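Local coordinates for protein argonaute (Marinitoga piezophila, PDB 5I4A) that uses short guide RNAs with a 5'-hydroxyl end to bind complementary DNA or RNA targets and cleave them, at residues Ile17-Phe22 against Glu76-Glu81; Tyr287-Asn292 against Pro427-Phe432; Lys539-Glu544 against Val584-Asn589. All blocks are in the same frame, centred on the assembly; numbering follows the deposited sequence.

Contact 1: residues Ile17-Phe22 against Glu76-Glu81; sequences IKRLYF and EIIKEE
R19 and Y21 converge on one carboxylate oxygen of E76. R19 NE donates to E76 OE1 at 2.6 Å, a salt bridge in which the nitrogen meets OE1 nearly along its C-O bond, close to the guanidinium plane. A bend of the R19 chain at chi3 (51°) turns NE toward E76. The guanidinium and carboxylate planes stand 83° apart, and R19 NH2 adds only a weak second bond to the same oxygen. The Y21 hydroxyl donates to the same E76 OE1 in a very short bond of 2.5 Å; OE1 lies at the ring edge, near its plane. R19 NH1 turns instead to E54 on the next strand. Beneath these groups runs an antiparallel ladder. I17 and I78 bond in both directions, with I78 N to I17 O at 2.7 Å. R19 and E76 form the next hydrogen-bonded pair, with R19 N to E76 O at 2.8 Å. These strands belong to the four-stranded antiparallel sheet of the N-terminal domain, where 74-79 is an outer strand. I17, R19, E76 and I78 share one face. There I78 CD1 lies 3.9 Å from R19 NH2, and I17 and I78 pack against helix 84-101. K18 and I77 pair on the other face.

Contact 2: residues Tyr287-Asn292 against Pro427-Phe432; sequences YSFYKN and PECKPF
A classic beta bulge joins the end of linker L2 to the Mid-PIWI boundary, with Y290 and K291 both facing K430. K291 and K430 form a single antiparallel hydrogen-bonded bridge. K430 N donates to K291 O at 2.9 Å, and K291 N returns a bond to K430 O at 3.0 Å. Y290 N takes a different acceptor, P431 O, at 3.1 Å. It approaches from above the carbonyl plane and not along a lone pair. The apolar half is built on F289. With CG turned opposite the carbonyl carbon (chi1 -88°), F289 brings a ring face onto P431, and the two side chains point the same way. P431 CA stands over the ring centre at 3.7 Å from the centroid, a CH-pi contact, while P431 CG touches F289 CZ at 3.6 Å. C429 meets the same ring at its edge: CB is 3.9 Å from F289 CD2, and SG makes a sulfur-aromatic contact. N292 OD1 also approaches C429 SG, at 3.4 Å, although the amide is held mainly by Q294 and L333. K291 CD abuts the carbonyl oxygen of E428, at 3.2 Å. The K430 chain bends so that NZ reaches T469 and D471 in the PIWI domain. Y420 of helix 412-424 packs on P431. Two irregular segments are thus paired by one short bridge, with the extra residue that defines a classic bulge.

Contact 3: residues Lys539-Glu544 against Val584-Asn589; sequences KYTLVE and VKILEN
E544 and K585 form a hydrogen-bonded antiparallel pair, with E544 N to K585 O and K585 N to E544 O both at 2.9 Å. Their side chains run alongside each other, and E544 OE1 rests on K585 CD at 3.4 Å. The ammonium NZ is not in contact with the carboxylate, though its charge would probably still favour the ionised form. E544 CG sits anti to the carbonyl carbon (chi1 -66°) and the chain is extended beyond it, which carries the carboxylate across L587. CG lies 3.8 Å from L587 CD1. E544 OE2 also accepts a hydrogen bond from the backbone N of F522. With an alanine in place of E544, the F522 amide would probably lose its carboxylate partner and one flank of L587 would be uncovered. Further along, L587 and E588 both face L542, a classic beta bulge that shifts the register by one. L542 O receives only weak bonds from L587 N and E588 N. E588 O is gripped by two donors, L542 N and T541 OG1, each at 3.0 Å. The hydroxyl lies in the carbonyl plane, whereas the amide comes from above it. The T541 hydroxyl is aimed there by its torsion, OG1 being anti to the backbone N (chi1 174°). These strands lie in the mixed sheet of the RNase H fold of the PIWI domain. On the face of V543 the packing is apolar. V543 CG1 meets V584 CG1 tightly at 3.5 Å, and V543 CG2 lies 3.9 Å from I586 CD1. I602 of helix 595-605 covers V543 and V584, and I595 touches I586. On the far side of 539-544, strand 513-519 continues the sheet in parallel. It includes D519, a likely manganese ligand by similarity; the E544 side chain is about 9 Å from that of D519.

From the N terminus, contact 1 comes first and closes a loop of 53 residues inside the N-terminal domain. Contact 2 follows with the longest closure, 134 residues. It brings the end of linker L2 back to the Mid-PIWI boundary, with the Mid domain looped out between its segments. Contact 3 then closes 39 residues within the PIWI domain. The three closures run in series; none nests or crosses. Contacts 1 and 2 lie on opposite sides of the chain's centre, their own centres about 62 Å apart. Contact 3 is about 33 Å from contact 1 and 31 Å from contact 2, centre to centre. Contacts 1 and 3 each join strands within one domain, while contact 2 ties different regions together.

Contact 1: residues Ile17-Phe22 against Glu76-Glu81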
loop_
_atom_site.group_PDB
_atom_site.type_symbol
_atom_site.label_atom_id
_atom_site.label_comp_id
_atom_site.label_asym_id
_atom_site.label_seq_id
_atom_site.Cartn_x
_atom_site.Cartn_y
_atom_site.Cartn_z
ATOM N N ILE A 17 21.598 8.343 -24.659
ATOM C CA ILE A 17 20.900 7.253 -25.328
ATOM C C ILE A 17 21.205 7.330 -26.815
ATOM O O ILE A 17 21.189 8.416 -27.404
ATOM C CB ILE A 17 19.378 7.318 -25.076
ATOM C CG1 ILE A 17 19.080 7.182 -23.581
ATOM C CG2 ILE A 17 18.641 6.252 -25.876
ATOM C CD1 ILE A 17 19.742 5.985 -22.933
ATOM N N LYS A 18 21.493 6.180 -27.416
ATOM C CA LYS A 18 21.737 6.075 -28.848
ATOM C C LYS A 18 20.547 5.396 -29.510
ATOM O O LYS A 18 20.052 4.380 -29.011
ATOM C CB LYS A 18 23.024 5.298 -29.139
ATOM C CG LYS A 18 23.339 5.179 -30.625
ATOM C CD LYS A 18 24.833 5.249 -30.902
ATOM C CE LYS A 18 25.455 3.867 -31.035
ATOM N NZ LYS A 18 26.899 3.955 -31.395
ATOM N N ARG A 19 20.088 5.957 -30.626
ATOM C CA ARG A 19 18.984 5.393 -31.391
ATOM C C ARG A 19 19.493 4.976 -32.763
ATOM O O ARG A 19 19.929 5.822 -33.553
ATOM C CB ARG A 19 17.828 6.388 -31.516
ATOM C CG ARG A 19 16.641 5.842 -32.295
ATOM C CD ARG A 19 15.334 6.539 -31.942
ATOM N NE ARG A 19 15.422 7.993 -32.007
ATOM C CZ ARG A 19 15.065 8.808 -31.020
ATOM N NH1 ARG A 19 14.583 8.314 -29.889
ATOM N NH2 ARG A 19 15.178 10.121 -31.169
ATOM N N LEU A 20 19.437 3.676 -33.040
ATOM C CA LEU A 20 19.881 3.104 -34.303
ATOM C C LEU A 20 18.673 2.735 -35.154
ATOM O O LEU A 20 17.607 2.407 -34.631
ATOM C CB LEU A 20 20.745 1.862 -34.068
ATOM C CG LEU A 20 21.900 2.014 -33.075
ATOM C CD1 LEU A 20 22.630 0.695 -32.908
ATOM C CD2 LEU A 20 22.851 3.098 -33.536
ATOM N N TYR A 21 18.852 2.779 -36.472
ATOM C CA TYR A 21 17.771 2.543 -37.416
ATOM C C TYR A 21 18.108 1.384 -38.342
ATOM O O TYR A 21 19.275 1.143 -38.668
ATOM C CB TYR A 21 17.477 3.796 -38.247
ATOM C CG TYR A 21 16.840 4.916 -37.457
ATOM C CD1 TYR A 21 17.615 5.811 -36.733
ATOM C CD2 TYR A 21 15.461 5.080 -37.439
ATOM C CE1 TYR A 21 17.036 6.836 -36.011
ATOM C CE2 TYR A 21 14.872 6.103 -36.721
ATOM C CZ TYR A 21 15.666 6.979 -36.011
ATOM O OH TYR A 21 15.087 8.000 -35.295
ATOM N N PHE A 22 17.066 0.673 -38.769
ATOM C CA PHE A 22 17.194 -0.459 -39.675
ATOM C C PHE A 22 16.043 -0.425 -40.667
ATOM O O PHE A 22 14.950 0.054 -40.352
ATOM C CB PHE A 22 17.193 -1.795 -38.913
ATOM C CG PHE A 22 18.256 -1.889 -37.856
ATOM C CD1 PHE A 22 18.029 -1.401 -36.580
ATOM C CD2 PHE A 22 19.486 -2.462 -38.141
ATOM C CE1 PHE A 22 19.007 -1.480 -35.608
ATOM C CE2 PHE A 22 20.468 -2.546 -37.171
ATOM C CZ PHE A 22 20.228 -2.056 -35.905
ATOM N N GLU A 76 21.087 8.729 -33.836
ATOM C CA GLU A 76 20.740 9.853 -32.983
ATOM C C GLU A 76 21.257 9.601 -31.574
ATOM O O GLU A 76 21.265 8.467 -31.089
ATOM C CB GLU A 76 19.225 10.091 -32.969
ATOM C CG GLU A 76 18.672 10.524 -34.317
ATOM C CD GLU A 76 17.192 10.251 -34.460
ATOM O OE1 GLU A 76 16.713 9.251 -33.887
ATOM O OE2 GLU A 76 16.505 11.038 -35.146
ATOM N N ILE A 77 21.693 10.677 -30.927
ATOM C CA ILE A 77 22.218 10.633 -29.569
ATOM C C ILE A 77 21.414 11.614 -28.731
ATOM O O ILE A 77 21.388 12.814 -29.029
ATOM C CB ILE A 77 23.719 10.963 -29.528
ATOM C CG1 ILE A 77 24.523 9.792 -30.097
ATOM C CG2 ILE A 77 24.153 11.289 -28.106
ATOM C CD1 ILE A 77 25.694 10.206 -30.957
ATOM N N ILE A 78 20.747 11.104 -27.700
ATOM C CA ILE A 78 19.921 11.913 -26.813
ATOM C C ILE A 78 20.573 11.904 -25.440
ATOM O O ILE A 78 20.707 10.844 -24.817
ATOM C CB ILE A 78 18.480 11.387 -26.739
ATOM C CG1 ILE A 78 17.988 10.963 -28.125
ATOM C CG2 ILE A 78 17.557 12.438 -26.139
ATOM C CD1 ILE A 78 17.914 12.096 -29.129
ATOM N N LYS A 79 20.983 13.078 -24.973
ATOM C CA LYS A 79 21.565 13.182 -23.644
ATOM C C LYS A 79 20.487 13.026 -22.579
ATOM O O LYS A 79 19.331 13.415 -22.773
ATOM C CB LYS A 79 22.264 14.527 -23.474
ATOM C CG LYS A 79 23.340 14.785 -24.496
ATOM C CD LYS A 79 23.714 16.246 -24.503
ATOM C CE LYS A 79 24.981 16.482 -25.289
ATOM N NZ LYS A 79 25.561 17.783 -24.892
ATOM N N GLU A 80 20.877 12.449 -21.441
ATOM C CA GLU A 80 19.963 12.355 -20.308
ATOM C C GLU A 80 19.432 13.726 -19.914
ATOM O O GLU A 80 18.293 13.838 -19.450
ATOM C CB GLU A 80 20.666 11.684 -19.128
ATOM C CG GLU A 80 19.765 11.362 -17.944
ATOM C CD GLU A 80 19.641 12.518 -16.969
ATOM O OE1 GLU A 80 20.468 13.451 -17.046
ATOM O OE2 GLU A 80 18.718 12.494 -16.129
ATOM N N GLU A 81 20.239 14.774 -20.100
ATOM C CA GLU A 81 19.774 16.139 -19.870
ATOM C C GLU A 81 18.512 16.436 -20.671
ATOM O O GLU A 81 17.522 16.943 -20.133
ATOM C CB GLU A 81 20.866 17.139 -20.250
ATOM C CG GLU A 81 21.956 17.342 -19.220
ATOM C CD GLU A 81 22.918 18.443 -19.631
ATOM O OE1 GLU A 81 23.740 18.211 -20.543
ATOM O OE2 GLU A 81 22.840 19.548 -19.054
#

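Contact 2: residues Tyr287-Asn292 against Pro427-Phe432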
loop_
_atom_site.group_PDB
_atom_site.type_symbol
_atom_site.label_atom_id
_atom_site.label_comp_id
_atom_site.label_asym_id
_atom_site.label_seq_id
_atom_site.Cartn_x
_atom_site.Cartn_y
_atom_site.Cartn_z
ATOM N N TYR A 287 -3.026 5.875 31.527
ATOM C CA TYR A 287 -3.110 7.314 31.742
ATOM C C TYR A 287 -4.344 7.942 31.109
ATOM O O TYR A 287 -4.459 9.175 31.104
ATOM C CB TYR A 287 -1.839 7.988 31.218
ATOM C CG TYR A 287 -0.571 7.331 31.719
ATOM C CD1 TYR A 287 -0.166 7.480 33.040
ATOM C CD2 TYR A 287 0.219 6.561 30.873
ATOM C CE1 TYR A 287 0.992 6.881 33.506
ATOM C CE2 TYR A 287 1.380 5.957 31.330
ATOM C CZ TYR A 287 1.760 6.121 32.649
ATOM O OH TYR A 287 2.912 5.527 33.114
ATOM N N SER A 288 -5.252 7.125 30.563
ATOM C CA SER A 288 -6.575 7.534 30.097
ATOM C C SER A 288 -6.510 8.387 28.834
ATOM O O SER A 288 -5.449 8.920 28.493
ATOM C CB SER A 288 -7.325 8.276 31.210
ATOM O OG SER A 288 -8.704 8.413 30.896
ATOM N N PHE A 289 -7.638 8.497 28.126
ATOM C CA PHE A 289 -7.728 9.372 26.962
ATOM C C PHE A 289 -7.273 10.780 27.321
ATOM O O PHE A 289 -7.590 11.293 28.395
ATOM C CB PHE A 289 -9.164 9.440 26.434
ATOM C CG PHE A 289 -9.514 8.374 25.430
ATOM C CD1 PHE A 289 -8.788 7.197 25.346
ATOM C CD2 PHE A 289 -10.578 8.560 24.563
ATOM C CE1 PHE A 289 -9.123 6.225 24.418
ATOM C CE2 PHE A 289 -10.917 7.596 23.631
ATOM C CZ PHE A 289 -10.189 6.427 23.558
ATOM N N TYR A 290 -6.530 11.405 26.403
ATOM C CA TYR A 290 -6.190 12.816 26.552
ATOM C C TYR A 290 -7.438 13.656 26.807
ATOM O O TYR A 290 -7.435 14.554 27.657
ATOM C CB TYR A 290 -5.458 13.303 25.301
ATOM C CG TYR A 290 -5.053 14.761 25.323
ATOM C CD1 TYR A 290 -4.037 15.208 26.159
ATOM C CD2 TYR A 290 -5.673 15.685 24.491
ATOM C CE1 TYR A 290 -3.659 16.537 26.177
ATOM C CE2 TYR A 290 -5.300 17.018 24.500
ATOM C CZ TYR A 290 -4.294 17.437 25.346
ATOM O OH TYR A 290 -3.919 18.761 25.361
ATOM N N LYS A 291 -8.520 13.359 26.096
ATOM C CA LYS A 291 -9.793 14.040 26.278
ATOM C C LYS A 291 -10.913 13.021 26.166
ATOM O O LYS A 291 -10.997 12.296 25.170
ATOM C CB LYS A 291 -9.982 15.150 25.239
ATOM C CG LYS A 291 -11.286 15.915 25.368
ATOM C CD LYS A 291 -11.721 16.447 24.014
ATOM C CE LYS A 291 -12.364 17.816 24.124
ATOM N NZ LYS A 291 -11.498 18.867 23.518
ATOM N N ASN A 292 -11.757 12.958 27.192
ATOM C CA ASN A 292 -12.933 12.099 27.154
ATOM C C ASN A 292 -14.055 12.746 27.957
ATOM O O ASN A 292 -14.664 13.718 27.497
ATOM C CB ASN A 292 -12.605 10.701 27.686
ATOM C CG ASN A 292 -13.615 9.652 27.242
ATOM O OD1 ASN A 292 -14.806 9.937 27.109
ATOM N ND2 ASN A 292 -13.140 8.432 27.012
ATOM N N PRO A 427 -16.468 11.658 18.249
ATOM C CA PRO A 427 -15.718 12.870 17.881
ATOM C C PRO A 427 -15.382 13.769 19.057
ATOM O O PRO A 427 -14.416 14.531 18.969
ATOM C CB PRO A 427 -16.646 13.571 16.879
ATOM C CG PRO A 427 -18.003 12.987 17.118
ATOM C CD PRO A 427 -17.774 11.579 17.571
ATOM N N GLU A 428 -16.128 13.709 20.156
ATOM C CA GLU A 428 -15.778 14.524 21.311
ATOM C C GLU A 428 -14.630 13.939 22.119
ATOM O O GLU A 428 -14.203 14.560 23.099
ATOM C CB GLU A 428 -16.997 14.727 22.215
ATOM C CG GLU A 428 -18.091 15.592 21.601
ATOM C CD GLU A 428 -18.899 14.857 20.549
ATOM O OE1 GLU A 428 -19.019 13.617 20.656
ATOM O OE2 GLU A 428 -19.404 15.517 19.614
ATOM N N CYS A 429 -14.123 12.772 21.740
ATOM C CA CYS A 429 -12.989 12.154 22.409
ATOM C C CYS A 429 -11.698 12.401 21.634
ATOM O O CYS A 429 -11.710 12.676 20.429
ATOM C CB CYS A 429 -13.209 10.649 22.578
ATOM S SG CYS A 429 -14.500 10.204 23.752
ATOM N N LYS A 430 -10.586 12.300 22.345
ATOM C CA LYS A 430 -9.254 12.353 21.737
ATOM C C LYS A 430 -8.367 11.414 22.539
ATOM O O LYS A 430 -7.979 11.727 23.675
ATOM C CB LYS A 430 -8.685 13.768 21.709
ATOM C CG LYS A 430 -7.275 13.859 21.130
ATOM C CD LYS A 430 -7.191 13.247 19.735
ATOM C CE LYS A 430 -8.005 14.032 18.719
ATOM N NZ LYS A 430 -7.945 13.388 17.377
ATOM N N PRO A 431 -8.060 10.231 22.000
ATOM C CA PRO A 431 -7.234 9.275 22.754
ATOM C C PRO A 431 -5.881 9.827 23.173
ATOM O O PRO A 431 -5.398 9.487 24.260
ATOM C CB PRO A 431 -7.091 8.103 21.777
ATOM C CG PRO A 431 -8.347 8.166 20.951
ATOM C CD PRO A 431 -8.614 9.639 20.770
ATOM N N PHE A 432 -5.265 10.676 22.355
ATOM C CA PHE A 432 -3.940 11.211 22.635
ATOM C C PHE A 432 -3.641 12.310 21.626
ATOM O O PHE A 432 -4.243 12.368 20.551
ATOM C CB PHE A 432 -2.863 10.119 22.560
ATOM C CG PHE A 432 -2.750 9.476 21.204
ATOM C CD1 PHE A 432 -2.028 10.083 20.187
ATOM C CD2 PHE A 432 -3.362 8.261 20.945
ATOM C CE1 PHE A 432 -1.930 9.500 18.940
ATOM C CE2 PHE A 432 -3.260 7.667 19.697
ATOM C CZ PHE A 432 -2.543 8.289 18.695
#

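Contact 3: residues Lys539-Glu544 against Val584-Asn589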
loop_
_atom_site.group_PDB
_atom_site.type_symbol
_atom_site.label_atom_id
_atom_site.label_comp_id
_atom_site.label_asym_id
_atom_site.label_seq_id
_atom_site.Cartn_x
_atom_site.Cartn_y
_atom_site.Cartn_z
ATOM N N LYS A 539 0.981 29.170 1.868
ATOM C CA LYS A 539 2.241 28.458 1.727
ATOM C C LYS A 539 1.988 26.957 1.832
ATOM O O LYS A 539 1.109 26.513 2.574
ATOM C CB LYS A 539 3.230 28.952 2.785
ATOM C CG LYS A 539 3.562 30.440 2.585
ATOM C CD LYS A 539 4.120 31.128 3.829
ATOM C CE LYS A 539 3.200 31.110 5.022
ATOM N NZ LYS A 539 3.954 31.565 6.225
ATOM N N TYR A 540 2.729 26.177 1.047
ATOM C CA TYR A 540 2.415 24.765 0.885
ATOM C C TYR A 540 3.691 23.975 0.625
ATOM O O TYR A 540 4.785 24.533 0.502
ATOM C CB TYR A 540 1.420 24.555 -0.261
ATOM C CG TYR A 540 1.957 25.044 -1.582
ATOM C CD1 TYR A 540 1.762 26.357 -1.981
ATOM C CD2 TYR A 540 2.679 24.201 -2.420
ATOM C CE1 TYR A 540 2.257 26.817 -3.174
ATOM C CE2 TYR A 540 3.182 24.657 -3.622
ATOM C CZ TYR A 540 2.964 25.969 -3.990
ATOM O OH TYR A 540 3.449 26.455 -5.173
ATOM N N THR A 541 3.530 22.657 0.535
ATOM C CA THR A 541 4.593 21.753 0.124
ATOM C C THR A 541 3.964 20.585 -0.621
ATOM O O THR A 541 2.887 20.110 -0.249
ATOM C CB THR A 541 5.410 21.249 1.321
ATOM O OG1 THR A 541 6.344 20.256 0.877
ATOM C CG2 THR A 541 4.499 20.648 2.390
ATOM N N LEU A 542 4.631 20.140 -1.680
ATOM C CA LEU A 542 4.166 19.026 -2.498
ATOM C C LEU A 542 5.053 17.822 -2.223
ATOM O O LEU A 542 6.274 17.893 -2.402
ATOM C CB LEU A 542 4.180 19.389 -3.982
ATOM C CG LEU A 542 3.235 20.542 -4.315
ATOM C CD1 LEU A 542 3.075 20.707 -5.819
ATOM C CD2 LEU A 542 1.897 20.304 -3.637
ATOM N N VAL A 543 4.439 16.724 -1.791
ATOM C CA VAL A 543 5.158 15.564 -1.286
ATOM C C VAL A 543 4.703 14.328 -2.047
ATOM O O VAL A 543 3.499 14.075 -2.170
ATOM C CB VAL A 543 4.937 15.377 0.226
ATOM C CG1 VAL A 543 5.710 14.177 0.722
ATOM C CG2 VAL A 543 5.334 16.634 0.987
ATOM N N GLU A 544 5.664 13.559 -2.554
ATOM C CA GLU A 544 5.394 12.280 -3.195
ATOM C C GLU A 544 5.771 11.167 -2.227
ATOM O O GLU A 544 6.904 11.122 -1.735
ATOM C CB GLU A 544 6.171 12.141 -4.502
ATOM C CG GLU A 544 5.745 13.116 -5.579
ATOM C CD GLU A 544 6.537 12.948 -6.859
ATOM O OE1 GLU A 544 7.622 12.330 -6.811
ATOM O OE2 GLU A 544 6.068 13.426 -7.915
ATOM N N VAL A 584 9.710 9.358 0.739
ATOM C CA VAL A 584 9.113 10.682 0.857
ATOM C C VAL A 584 9.977 11.649 0.060
ATOM O O VAL A 584 11.171 11.798 0.350
ATOM C CB VAL A 584 9.004 11.134 2.324
ATOM C CG1 VAL A 584 8.193 12.406 2.432
ATOM C CG2 VAL A 584 8.397 10.036 3.185
ATOM N N LYS A 585 9.383 12.304 -0.936
ATOM C CA LYS A 585 10.109 13.218 -1.812
ATOM C C LYS A 585 9.421 14.574 -1.810
ATOM O O LYS A 585 8.265 14.684 -2.228
ATOM C CB LYS A 585 10.189 12.673 -3.240
ATOM C CG LYS A 585 10.865 13.622 -4.218
ATOM C CD LYS A 585 10.760 13.138 -5.653
ATOM C CE LYS A 585 11.559 14.036 -6.573
ATOM N NZ LYS A 585 11.278 15.479 -6.309
ATOM N N ILE A 586 10.135 15.605 -1.363
ATOM C CA ILE A 586 9.615 16.972 -1.369
ATOM C C ILE A 586 9.734 17.498 -2.797
ATOM O O ILE A 586 10.798 17.957 -3.213
ATOM C CB ILE A 586 10.355 17.871 -0.375
ATOM C CG1 ILE A 586 10.471 17.188 0.989
ATOM C CG2 ILE A 586 9.634 19.206 -0.237
ATOM C CD1 ILE A 586 9.146 17.005 1.698
ATOM N N LEU A 587 8.641 17.431 -3.556
ATOM C CA LEU A 587 8.648 17.965 -4.915
ATOM C C LEU A 587 8.807 19.478 -4.907
ATOM O O LEU A 587 9.637 20.032 -5.638
ATOM C CB LEU A 587 7.364 17.568 -5.644
ATOM C CG LEU A 587 7.452 16.430 -6.658
ATOM C CD1 LEU A 587 6.204 16.408 -7.520
ATOM C CD2 LEU A 587 8.691 16.572 -7.523
ATOM N N GLU A 588 8.016 20.161 -4.087
ATOM C CA GLU A 588 8.047 21.610 -3.996
ATOM C C GLU A 588 7.905 21.991 -2.530
ATOM O O GLU A 588 7.378 21.224 -1.718
ATOM C CB GLU A 588 6.931 22.257 -4.825
ATOM C CG GLU A 588 7.342 23.521 -5.561
ATOM C CD GLU A 588 8.208 23.230 -6.772
ATOM O OE1 GLU A 588 7.719 22.567 -7.711
ATOM O OE2 GLU A 588 9.380 23.656 -6.779
ATOM N N ASN A 589 8.387 23.183 -2.191
ATOM C CA ASN A 589 8.238 23.670 -0.825
ATOM C C ASN A 589 8.404 25.177 -0.802
ATOM O O ASN A 589 9.449 25.696 -1.199
ATOM C CB ASN A 589 9.246 23.014 0.121
ATOM C CG ASN A 589 9.133 23.530 1.542
ATOM O OD1 ASN A 589 8.067 23.970 1.967
ATOM N ND2 ASN A 589 10.241 23.501 2.276
#